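Local coordinates for protein N-acetylmuramoyl-L-alanine amidase (Peptoclostridium difficile, PDB 4RN7) that probably hydrolyses the amide bond between N-acetylmuramic acid and L-alanine in cell-wall peptidoglycan, as the zinc-binding catalytic domain of a longer, membrane-associated protein, at residues A40-K45 against G173-V178; K47-V52 against G177-L182. All coordinates share one frame; numbering follows the deposited sequence.

Contact 1. Residues A40-K45 against G173-V178; sequences ANKLSK and GIVQGV
Two helices packed against the mixed sheet of the zinc-dependent Amidase_3 fold meet here: the C-terminal part of helix 28-44 leans on the middle of the C-terminal helix 164-185. Their local axes approach to 9.7 Å and run in broadly the same direction, crossing at -42°. Val-175 is the residue through which the C-terminal helix makes most of this contact, and its two methyls divide the work. CG1 lies anti to the backbone N (chi1 173°), which turns CG2 toward Lys-42, where it sits 3.5 Å from Lys-42 CB and also meets CD farther along the chain. The lysine stem crosses the valine at about a right angle, so its methylenes serve as apolar surface while the amino group travels on to the edge of the interface and forms a salt bridge with Asp-168, one of the acidic residues of helix 164-185. A long chain with a charged end suits this half-covered place, since it can be apolar along its methylenes and ionic at its end. Leu-43 fills the buried side. It slides past Val-175 in the opposite direction, and CD2 reaches between the two valines one turn apart on the facing helix. The gamma methyls of a valine sit close to the backbone and offer a compact apolar surface, here CG2 to the lysine stem and CG1 to the leucine. Leu-39, one turn before Leu-43, extends the apolar seam by touching Val-175 and Ile-174. At the inner end, Leu-43 CD2 lies 4.1 Å from Val-175 CG1 and 4.4 Å from Val-178 CG1.

Contact 2. Residues K47-V52 against G177-L182; sequences KDIQVV and GVLSYL
Ile-49, the first residue of edge strand 49-53, meets Leu-182 and Leu-179 of the C-terminal helix 164-185 with a single methyl group. Its side chain bends once, at chi2. CG1 stands beside the backbone N and anti to the carbonyl carbon (chi1 -54°), and chi2 of -74° then turns CD1 out of the extended line, in the direction of the helix. CD1 thereby arrives 3.6 Å from Leu-182 CD1, the two side chains reaching for each other tip to tip. The same methyl lies 4.1 Å from Leu-179 CD2, but here the approach is slanting, because the root of Leu-179 does not point straight at the strand and only its outer branch swings closer. Both leucines hold CG anti to the carbonyl carbon with an extended second torsion, a conformation common in helices. Being three residues apart, they stand on neighbouring turns of one face and offer CD1 of one and CD2 of the other to the same isoleucine. Long, branched side chains suit this place: the nearest CA atoms, those of Ile-49 and Leu-179, are 9.2 Å apart, a span that has to be bridged by methyl groups. The patch is apolar and only partly buried, lying toward the margin of the domain and away from the zinc site. Strand 49-53 is bonded through its backbone to strand 4-10, whose Val-6 touches Ile-49 and whose Tyr-4 touches Leu-182, while Leu-43 of helix 28-44 packs on Ile-49, leaving the isoleucine wedged among two helices and the neighbouring strand.

From the N terminus, the chain passes along helix 28-44, turns, and enters edge strand 49-53; both then await the last helix, 164-185, after well over a hundred residues that build most of the sheet and its other helices. Contact 1 closes the longer loop, from 40-45 to 173-178. Contact 2, from 47-52 to 177-182, starts later and ends later, so the two loops cross instead of nesting. They share Gly-177 and Val-178, their centres are 7 Å apart, and they adjoin where Leu-43 and Ala-40 lie against Val-51. Together they fasten the C-terminal helix to a consecutive helix-strand unit at the edge of the sheet.

Contact 1. Residues A40-K45 against G173-V178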
# COMPACT_ATOMS: atom_id res chain seq x y z
N ALA A 40 -9.55 2.81 0.10
CA ALA A 40 -10.09 4.17 0.17
C ALA A 40 -11.56 4.20 0.59
O ALA A 40 -11.96 5.02 1.43
CB ALA A 40 -9.90 4.91 -1.17
N ASN A 41 -12.36 3.33 0.00
CA ASN A 41 -13.78 3.27 0.33
C ASN A 41 -14.01 2.92 1.79
O ASN A 41 -14.89 3.50 2.44
CB ASN A 41 -14.51 2.29 -0.58
CG ASN A 41 -16.01 2.28 -0.33
OD1 ASN A 41 -16.60 1.24 -0.02
ND2 ASN A 41 -16.64 3.44 -0.45
N LYS A 42 -13.23 1.98 2.31
CA LYS A 42 -13.37 1.57 3.71
C LYS A 42 -12.95 2.68 4.68
O LYS A 42 -13.63 2.92 5.67
CB LYS A 42 -12.59 0.29 4.00
CG LYS A 42 -13.17 -0.96 3.36
CD LYS A 42 -12.41 -2.21 3.85
CE LYS A 42 -12.76 -3.44 3.02
NZ LYS A 42 -14.23 -3.69 2.93
N LEU A 43 -11.83 3.34 4.39
CA LEU A 43 -11.36 4.42 5.26
C LEU A 43 -12.34 5.59 5.28
O LEU A 43 -12.57 6.19 6.33
CB LEU A 43 -9.98 4.91 4.81
CG LEU A 43 -8.83 3.98 5.16
CD1 LEU A 43 -7.58 4.39 4.41
CD2 LEU A 43 -8.57 4.00 6.67
N SER A 44 -12.93 5.90 4.13
CA SER A 44 -13.82 7.05 4.03
C SER A 44 -15.08 6.88 4.88
O SER A 44 -15.74 7.86 5.19
CB SER A 44 -14.19 7.32 2.57
OG SER A 44 -15.19 6.43 2.14
N LYS A 45 -15.39 5.64 5.26
CA LYS A 45 -16.57 5.36 6.09
C LYS A 45 -16.31 5.63 7.57
O LYS A 45 -17.25 5.78 8.35
CB LYS A 45 -17.03 3.91 5.90
CG LYS A 45 -17.50 3.58 4.48
CD LYS A 45 -18.11 2.18 4.41
N GLY A 173 -7.80 -5.49 6.61
CA GLY A 173 -6.63 -5.60 7.45
C GLY A 173 -5.82 -4.32 7.47
O GLY A 173 -5.38 -3.86 8.53
N ILE A 174 -5.64 -3.72 6.30
CA ILE A 174 -4.92 -2.46 6.20
C ILE A 174 -5.65 -1.34 6.95
O ILE A 174 -5.03 -0.59 7.71
CB ILE A 174 -4.70 -2.04 4.74
CG1 ILE A 174 -3.83 -3.09 4.02
CG2 ILE A 174 -4.04 -0.67 4.67
CD1 ILE A 174 -3.81 -2.90 2.51
N VAL A 175 -6.96 -1.24 6.74
CA VAL A 175 -7.76 -0.25 7.46
C VAL A 175 -7.55 -0.35 8.97
O VAL A 175 -7.25 0.64 9.63
CB VAL A 175 -9.25 -0.41 7.17
CG1 VAL A 175 -10.07 0.51 8.08
CG2 VAL A 175 -9.54 -0.10 5.72
N GLN A 176 -7.68 -1.56 9.51
CA GLN A 176 -7.57 -1.74 10.95
C GLN A 176 -6.18 -1.41 11.46
O GLN A 176 -6.04 -0.88 12.57
CB GLN A 176 -7.99 -3.15 11.36
CG GLN A 176 -9.48 -3.42 11.16
CD GLN A 176 -10.36 -2.38 11.86
OE1 GLN A 176 -9.99 -1.84 12.90
NE2 GLN A 176 -11.52 -2.11 11.27
N GLY A 177 -5.15 -1.68 10.66
CA GLY A 177 -3.79 -1.34 11.04
C GLY A 177 -3.59 0.16 11.09
O GLY A 177 -3.00 0.70 12.03
N VAL A 178 -4.08 0.85 10.06
CA VAL A 178 -4.01 2.30 10.02
C VAL A 178 -4.76 2.93 11.20
O VAL A 178 -4.24 3.83 11.86
CB VAL A 178 -4.57 2.84 8.71
CG1 VAL A 178 -4.66 4.37 8.73
CG2 VAL A 178 -3.70 2.37 7.56

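Contact 2. Residues K47-V52 against G177-L182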
# COMPACT_ATOMS: atom_id res chain seq x y z
N LYS A 47 -15.31 7.73 10.86
CA LYS A 47 -15.76 9.07 11.26
C LYS A 47 -14.74 10.19 11.05
O LYS A 47 -15.00 11.14 10.30
CB LYS A 47 -16.25 9.05 12.71
CG LYS A 47 -15.44 8.16 13.64
N ASP A 48 -13.60 10.09 11.72
CA ASP A 48 -12.60 11.16 11.69
C ASP A 48 -11.58 11.00 10.57
O ASP A 48 -10.44 11.47 10.70
CB ASP A 48 -11.88 11.24 13.04
CG ASP A 48 -12.75 11.83 14.14
OD1 ASP A 48 -13.84 12.34 13.83
OD2 ASP A 48 -12.33 11.78 15.32
N ILE A 49 -11.97 10.38 9.46
CA ILE A 49 -11.01 10.12 8.38
C ILE A 49 -11.38 10.77 7.04
O ILE A 49 -12.51 10.65 6.57
CB ILE A 49 -10.85 8.61 8.13
CG1 ILE A 49 -10.49 7.88 9.43
CG2 ILE A 49 -9.79 8.34 7.07
CD1 ILE A 49 -9.06 8.11 9.87
N GLN A 50 -10.41 11.48 6.45
CA GLN A 50 -10.53 12.00 5.09
C GLN A 50 -9.52 11.28 4.22
O GLN A 50 -8.35 11.16 4.59
CB GLN A 50 -10.21 13.49 5.03
CG GLN A 50 -10.47 14.29 6.29
CD GLN A 50 -10.26 15.77 6.07
OE1 GLN A 50 -11.22 16.54 6.02
NE2 GLN A 50 -9.01 16.18 5.92
N VAL A 51 -9.96 10.81 3.06
CA VAL A 51 -9.06 10.10 2.16
C VAL A 51 -8.66 10.96 0.97
O VAL A 51 -9.50 11.65 0.38
CB VAL A 51 -9.70 8.80 1.67
CG1 VAL A 51 -8.82 8.13 0.62
CG2 VAL A 51 -9.93 7.86 2.84
N VAL A 52 -7.37 10.93 0.65
CA VAL A 52 -6.86 11.59 -0.55
C VAL A 52 -6.13 10.50 -1.31
O VAL A 52 -5.39 9.72 -0.71
CB VAL A 52 -5.88 12.71 -0.18
CG1 VAL A 52 -5.31 13.36 -1.43
CG2 VAL A 52 -6.58 13.74 0.70
N GLY A 177 -5.15 -1.68 10.66
CA GLY A 177 -3.79 -1.34 11.04
C GLY A 177 -3.59 0.16 11.09
O GLY A 177 -3.00 0.70 12.03
N VAL A 178 -4.08 0.85 10.06
CA VAL A 178 -4.01 2.30 10.02
C VAL A 178 -4.76 2.93 11.20
O VAL A 178 -4.24 3.83 11.86
CB VAL A 178 -4.57 2.84 8.71
CG1 VAL A 178 -4.66 4.37 8.73
CG2 VAL A 178 -3.70 2.37 7.56
N LEU A 179 -5.98 2.46 11.45
CA LEU A 179 -6.81 3.03 12.51
C LEU A 179 -6.17 2.80 13.88
O LEU A 179 -6.23 3.66 14.76
CB LEU A 179 -8.22 2.42 12.49
CG LEU A 179 -9.13 2.76 11.32
CD1 LEU A 179 -10.44 2.03 11.42
CD2 LEU A 179 -9.37 4.26 11.27
N SER A 180 -5.57 1.62 14.04
CA SER A 180 -4.87 1.27 15.26
C SER A 180 -3.64 2.16 15.47
O SER A 180 -3.31 2.51 16.61
CB SER A 180 -4.47 -0.20 15.24
OG SER A 180 -3.71 -0.54 16.38
N TYR A 181 -2.97 2.52 14.38
CA TYR A 181 -1.86 3.45 14.47
C TYR A 181 -2.36 4.84 14.86
O TYR A 181 -1.86 5.44 15.82
CB TYR A 181 -1.09 3.53 13.15
CG TYR A 181 0.01 4.57 13.18
CD1 TYR A 181 1.22 4.31 13.82
CD2 TYR A 181 -0.16 5.83 12.60
CE1 TYR A 181 2.23 5.26 13.87
CE2 TYR A 181 0.84 6.78 12.64
CZ TYR A 181 2.03 6.50 13.28
OH TYR A 181 3.03 7.44 13.33
N LEU A 182 -3.34 5.34 14.11
CA LEU A 182 -3.92 6.67 14.31
C LEU A 182 -4.58 6.86 15.67
O LEU A 182 -4.58 7.96 16.23
CB LEU A 182 -4.97 6.96 13.23
CG LEU A 182 -4.54 7.13 11.78
CD1 LEU A 182 -5.75 7.18 10.88
CD2 LEU A 182 -3.71 8.38 11.61